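Local coordinates for protein putative DD-carboxypeptidase TP_0574 (PDB 1O75) that is a zinc-stimulated, penicillin-binding lipoprotein with carboxypeptidase activity on synthetic depsipeptides, and may act as a D,D-carboxypeptidase that lowers peptidoglycan cross-linking, at residues R64-Y69 with A107-Q112; K103-S108 with G127-A132. The protein carries 2 engineered substitutions. All blocks are in the same frame, centred on the assembly; numbering follows the deposited sequence.

Contact 1 (R64-Y69 with A107-Q112)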
loop_
_atom_site.group_PDB
_atom_site.type_symbol
_atom_site.label_atom_id
_atom_site.label_comp_id
_atom_site.label_asym_id
_atom_site.label_seq_id
_atom_site.Cartn_x
_atom_site.Cartn_y
_atom_site.Cartn_z
ATOM N N ARG B 64 10.040 -1.565 14.336
ATOM C CA ARG B 64 10.727 -0.584 13.474
ATOM C C ARG B 64 11.621 0.373 14.246
ATOM O O ARG B 64 12.717 0.696 13.791
ATOM C CB ARG B 64 9.707 0.242 12.701
ATOM C CG ARG B 64 8.882 -0.564 11.718
ATOM C CD ARG B 64 7.796 0.307 11.089
ATOM N NE ARG B 64 6.772 -0.560 10.557
ATOM C CZ ARG B 64 5.502 -0.535 10.929
ATOM N NH1 ARG B 64 5.086 0.331 11.838
ATOM N NH2 ARG B 64 4.654 -1.400 10.397
ATOM N N GLN B 65 11.177 0.826 15.413
ATOM C CA GLN B 65 11.985 1.783 16.177
ATOM C C GLN B 65 13.121 1.225 17.023
ATOM O O GLN B 65 14.016 1.966 17.416
ATOM C CB GLN B 65 11.076 2.621 17.069
ATOM C CG GLN B 65 10.077 3.468 16.286
ATOM C CD GLN B 65 9.195 4.262 17.208
ATOM O OE1 GLN B 65 9.539 5.385 17.600
ATOM N NE2 GLN B 65 8.067 3.673 17.601
ATOM N N GLN B 66 13.103 -0.081 17.290
ATOM C CA GLN B 66 14.135 -0.684 18.143
ATOM C C GLN B 66 15.522 -0.574 17.560
ATOM O O GLN B 66 16.518 -0.716 18.271
ATOM C CB GLN B 66 13.822 -2.179 18.408
ATOM C CG GLN B 66 14.224 -3.108 17.259
ATOM C CD GLN B 66 13.858 -4.565 17.564
ATOM O OE1 GLN B 66 13.779 -4.950 18.716
ATOM N NE2 GLN B 66 13.644 -5.362 16.525
ATOM N N PHE B 67 15.610 -0.338 16.261
ATOM C CA PHE B 67 16.914 -0.239 15.645
ATOM C C PHE B 67 17.666 1.071 15.902
ATOM O O PHE B 67 18.830 1.052 16.311
ATOM C CB PHE B 67 16.772 -0.490 14.148
ATOM C CG PHE B 67 16.273 -1.868 13.827
ATOM C CD1 PHE B 67 17.143 -2.959 13.868
ATOM C CD2 PHE B 67 14.926 -2.086 13.539
ATOM C CE1 PHE B 67 16.676 -4.260 13.623
ATOM C CE2 PHE B 67 14.442 -3.388 13.294
ATOM C CZ PHE B 67 15.324 -4.470 13.338
ATOM N N GLN B 68 17.003 2.201 15.665
ATOM C CA GLN B 68 17.640 3.509 15.835
ATOM C C GLN B 68 17.256 4.261 17.100
ATOM O O GLN B 68 17.928 5.234 17.467
ATOM C CB GLN B 68 17.306 4.405 14.626
ATOM C CG GLN B 68 18.103 4.093 13.377
ATOM C CD GLN B 68 19.448 4.757 13.398
ATOM O OE1 GLN B 68 20.465 4.004 13.738
ATOM N NE2 GLN B 68 19.569 5.963 13.133
ATOM N N TYR B 69 16.188 3.834 17.762
ATOM C CA TYR B 69 15.695 4.533 18.947
ATOM C C TYR B 69 15.794 3.754 20.261
ATOM O O TYR B 69 15.855 2.519 20.251
ATOM C CB TYR B 69 14.231 4.932 18.712
ATOM C CG TYR B 69 14.045 5.739 17.431
ATOM C CD1 TYR B 69 14.222 7.133 17.420
ATOM C CD2 TYR B 69 13.744 5.106 16.221
ATOM C CE1 TYR B 69 14.107 7.882 16.210
ATOM C CE2 TYR B 69 13.621 5.842 15.021
ATOM C CZ TYR B 69 13.812 7.223 15.031
ATOM O OH TYR B 69 13.742 7.929 13.857
ATOM N N ALA B 107 13.496 -2.712 24.186
ATOM C CA ALA B 107 13.490 -3.426 22.908
ATOM C C ALA B 107 14.579 -2.752 22.100
ATOM O O ALA B 107 14.515 -1.537 21.827
ATOM C CB ALA B 107 12.121 -3.291 22.213
ATOM N N SER B 108 15.591 -3.512 21.714
ATOM C CA SER B 108 16.706 -2.919 20.990
ATOM C C SER B 108 17.380 -3.963 20.125
ATOM O O SER B 108 17.551 -5.110 20.550
ATOM C CB SER B 108 17.705 -2.334 22.009
ATOM O OG SER B 108 18.784 -1.653 21.386
ATOM N N ALA B 109 17.745 -3.588 18.908
ATOM C CA ALA B 109 18.412 -4.526 18.039
ATOM C C ALA B 109 19.405 -3.754 17.208
ATOM O O ALA B 109 19.238 -2.550 17.011
ATOM C CB ALA B 109 17.402 -5.243 17.138
ATOM N N SER B 110 20.449 -4.440 16.748
ATOM C CA SER B 110 21.466 -3.834 15.914
ATOM C C SER B 110 21.275 -4.358 14.497
ATOM O O SER B 110 21.505 -5.543 14.215
ATOM C CB SER B 110 22.861 -4.184 16.429
ATOM O OG SER B 110 23.009 -3.722 17.767
ATOM N N PHE B 111 20.857 -3.463 13.610
ATOM C CA PHE B 111 20.606 -3.805 12.219
ATOM C C PHE B 111 21.877 -4.230 11.494
ATOM O O PHE B 111 22.888 -3.529 11.542
ATOM C CB PHE B 111 19.992 -2.607 11.482
ATOM C CG PHE B 111 19.845 -2.827 10.006
ATOM C CD1 PHE B 111 18.877 -3.702 9.516
ATOM C CD2 PHE B 111 20.697 -2.190 9.111
ATOM C CE1 PHE B 111 18.763 -3.939 8.144
ATOM C CE2 PHE B 111 20.602 -2.413 7.747
ATOM C CZ PHE B 111 19.629 -3.295 7.255
ATOM N N GLN B 112 21.810 -5.362 10.799
ATOM C CA GLN B 112 22.959 -5.874 10.043
ATOM C C GLN B 112 22.750 -5.678 8.542
ATOM O O GLN B 112 23.595 -5.098 7.870
ATOM C CB GLN B 112 23.201 -7.374 10.330
ATOM C CG GLN B 112 23.589 -7.698 11.772
ATOM C CD GLN B 112 24.739 -6.834 12.296
ATOM O OE1 GLN B 112 24.556 -6.020 13.212
ATOM N NE2 GLN B 112 25.927 -7.003 11.716
HETATM O O HOH W 1 20.500 -0.882 14.696
HETATM O O HOH W 2 16.103 0.598 21.966
#
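Q66, F67 and A109 bury the most surface here, and the methyl of A109 is where their side chains meet. On one flank CD of the Q66 amide lies 3.6 Å from A109 CB; on another, CE1 of the F67 ring comes to 3.7 Å from the same CB, approaching obliquely. Q66 reaches this place because its CG is folded between the backbone N and the carbonyl carbon (chi1 80°) while the chain beyond is extended, so that CG also stands over the face of the F67 ring, offset toward its rim. The amide oxygen is directed away from the A109 methyl: OE1 accepts a hydrogen bond from L131 N. Farther along, F67 CD1 touches F111 CB at 3.7 Å.

The backbones are joined by one direct hydrogen bond, A109 N to Q66 O (3.2 Å, 161° at the hydrogen). S108 CA offers a CA-H...O contact to that same Q66 O, and F67 CA points a hydrogen almost straight at A109 O (3.6 Å, 170°). Two waters extend the joint: one accepts from F111 N and lies 3.0 Å from F67 O, the other, only 2.6 Å from Y69 O, gives its second proton to A107 O.

The contact thus lays the turn between helix 60-65 and strand 69-85 against strand 101-114. K156 of strand 143-163 hydrogen-bonds both Q66 O and S108 OG, F63 meets the F67 ring edge-to-face, and I120 and F122 of strand 120-124 pack on F67, F111 and A109.

Contact 2 (K103-S108 with G127-A132)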
loop_
_atom_site.group_PDB
_atom_site.type_symbol
_atom_site.label_atom_id
_atom_site.label_comp_id
_atom_site.label_asym_id
_atom_site.label_seq_id
_atom_site.Cartn_x
_atom_site.Cartn_y
_atom_site.Cartn_z
ATOM N N LYS B 103 4.872 -6.698 32.242
ATOM C CA LYS B 103 6.313 -6.668 32.281
ATOM C C LYS B 103 6.745 -5.561 31.324
ATOM O O LYS B 103 6.095 -5.333 30.303
ATOM C CB LYS B 103 6.867 -8.011 31.817
ATOM C CG LYS B 103 8.349 -8.195 32.062
ATOM C CD LYS B 103 8.663 -8.415 33.552
ATOM C CE LYS B 103 8.154 -9.768 34.042
ATOM N NZ LYS B 103 8.696 -10.140 35.393
ATOM N N MET B 104 7.826 -4.870 31.665
ATOM C CA MET B 104 8.348 -3.804 30.821
ATOM C C MET B 104 9.804 -4.117 30.539
ATOM O O MET B 104 10.575 -4.398 31.449
ATOM C CB MET B 104 8.234 -2.446 31.522
ATOM C CG MET B 104 8.610 -1.261 30.631
ATOM S SD MET B 104 8.403 0.333 31.447
ATOM C CE MET B 104 6.621 0.491 31.436
ATOM N N VAL B 105 10.176 -4.084 29.268
ATOM C CA VAL B 105 11.536 -4.375 28.881
ATOM C C VAL B 105 11.978 -3.382 27.842
ATOM O O VAL B 105 11.155 -2.691 27.254
ATOM C CB VAL B 105 11.644 -5.794 28.246
ATOM C CG1 VAL B 105 11.224 -6.864 29.266
ATOM C CG2 VAL B 105 10.743 -5.881 27.005
ATOM N N ARG B 106 13.283 -3.307 27.634
ATOM C CA ARG B 106 13.830 -2.456 26.603
ATOM C C ARG B 106 13.813 -3.319 25.330
ATOM O O ARG B 106 14.069 -4.522 25.400
ATOM C CB ARG B 106 15.271 -2.061 26.946
ATOM C CG ARG B 106 15.381 -1.187 28.191
ATOM C CD ARG B 106 16.792 -0.628 28.362
ATOM N NE ARG B 106 17.721 -1.629 28.875
ATOM C CZ ARG B 106 17.683 -2.124 30.110
ATOM N NH1 ARG B 106 16.760 -1.709 30.973
ATOM N NH2 ARG B 106 18.563 -3.045 30.482
ATOM N N ALA B 107 13.496 -2.712 24.186
ATOM C CA ALA B 107 13.490 -3.426 22.908
ATOM C C ALA B 107 14.579 -2.752 22.100
ATOM O O ALA B 107 14.515 -1.537 21.827
ATOM C CB ALA B 107 12.121 -3.291 22.213
ATOM N N SER B 108 15.591 -3.512 21.714
ATOM C CA SER B 108 16.706 -2.919 20.990
ATOM C C SER B 108 17.380 -3.963 20.125
ATOM O O SER B 108 17.551 -5.110 20.550
ATOM C CB SER B 108 17.705 -2.334 22.009
ATOM O OG SER B 108 18.784 -1.653 21.386
ATOM N N GLY B 127 20.939 -6.671 27.511
ATOM C CA GLY B 127 20.009 -5.942 28.361
ATOM C C GLY B 127 18.655 -5.618 27.761
ATOM O O GLY B 127 17.822 -4.964 28.398
ATOM N N ALA B 128 18.411 -6.087 26.545
ATOM C CA ALA B 128 17.132 -5.801 25.910
ATOM C C ALA B 128 16.669 -6.952 25.032
ATOM O O ALA B 128 17.483 -7.764 24.605
ATOM C CB ALA B 128 17.268 -4.537 25.056
ATOM N N VAL B 129 15.371 -7.014 24.756
ATOM C CA VAL B 129 14.868 -8.046 23.861
ATOM C C VAL B 129 14.938 -7.497 22.448
ATOM O O VAL B 129 15.007 -6.270 22.251
ATOM C CB VAL B 129 13.417 -8.427 24.162
ATOM C CG1 VAL B 129 13.297 -8.890 25.607
ATOM C CG2 VAL B 129 12.480 -7.255 23.883
ATOM N N ALA B 130 14.957 -8.399 21.474
ATOM C CA ALA B 130 14.984 -8.015 20.072
ATOM C C ALA B 130 13.651 -8.477 19.509
ATOM O O ALA B 130 13.403 -9.683 19.374
ATOM C CB ALA B 130 16.136 -8.689 19.349
ATOM N N LEU B 131 12.774 -7.521 19.204
ATOM C CA LEU B 131 11.460 -7.846 18.674
ATOM C C LEU B 131 11.602 -8.410 17.263
ATOM O O LEU B 131 12.558 -8.090 16.545
ATOM C CB LEU B 131 10.576 -6.588 18.643
ATOM C CG LEU B 131 10.382 -5.906 20.012
ATOM C CD1 LEU B 131 9.476 -4.664 19.877
ATOM C CD2 LEU B 131 9.740 -6.904 20.986
ATOM N N ALA B 132 10.654 -9.259 16.875
ATOM C CA ALA B 132 10.650 -9.842 15.533
ATOM C C ALA B 132 9.809 -8.933 14.660
ATOM O O ALA B 132 8.973 -8.194 15.163
ATOM C CB ALA B 132 10.018 -11.246 15.554
HETATM O O HOH W 3 15.435 -4.947 29.047
HETATM O O HOH W 4 18.229 -7.338 21.963
#
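Two backbone hydrogen bonds form a single beta bridge between A107 and V129: R106 O takes V129 N at 2.9 Å, and V129 O takes S108 N at 2.9 Å, while the touching segments run 76° apart. The steep divergence agrees with pairing that stops after one bridge. V129 O also receives the CA-H of A107 (CA to O 3.3 Å).

Side chains pack around this joint. The A128 methyl sits close to R106 O, at 3.2 Å from CB, and rests against CB of R106 and of S108. V129 holds CG2 between its backbone N and carbonyl carbon (chi1 -57°), which brings that methyl to 3.8 Å from V105 CG2, the two valines crossing at about a right angle. L131 adds CD1 against the A107 methyl at 3.8 Å. R106 bends at chi3, bringing its guanidinium face over the carbonyl of G127; NH2 is 2.9 Å from G127 O, but the angle is too poor for a hydrogen bond. A water takes up that oxygen instead, donating to G127 O and accepting from R106 N. A second water lies within hydrogen-bonding distance of both S108 O and A128 O, its protons not assignable.

The loop following strand 120-124 is therefore fastened to strand 101-114 by main-chain and water-mediated bonds with small apolar groups between them, and any attraction between the R106 charge and the G127 carbonyl is probably electrostatic rather than directional.

Along the chain the segments come in the order 64-69, 103-108, 107-112 and 127-132, and both contacts belong to domain a of Tp47, their centres 10 Å apart. Strand 101-114 is common to them: contact 2 uses its earlier part, contact 1 its later part, and A107 and S108 belong to both. The turn after helix 60-65 also meets the loop that follows strand 120-124 directly, through the Q66-L131 bond. Separately, the strand packs on that loop where A109 CB comes to 4.3 Å from A130 CB. Three separate pieces of chain are thereby joined where this long strand is interrupted, tying the loop to the branched mixed sheet.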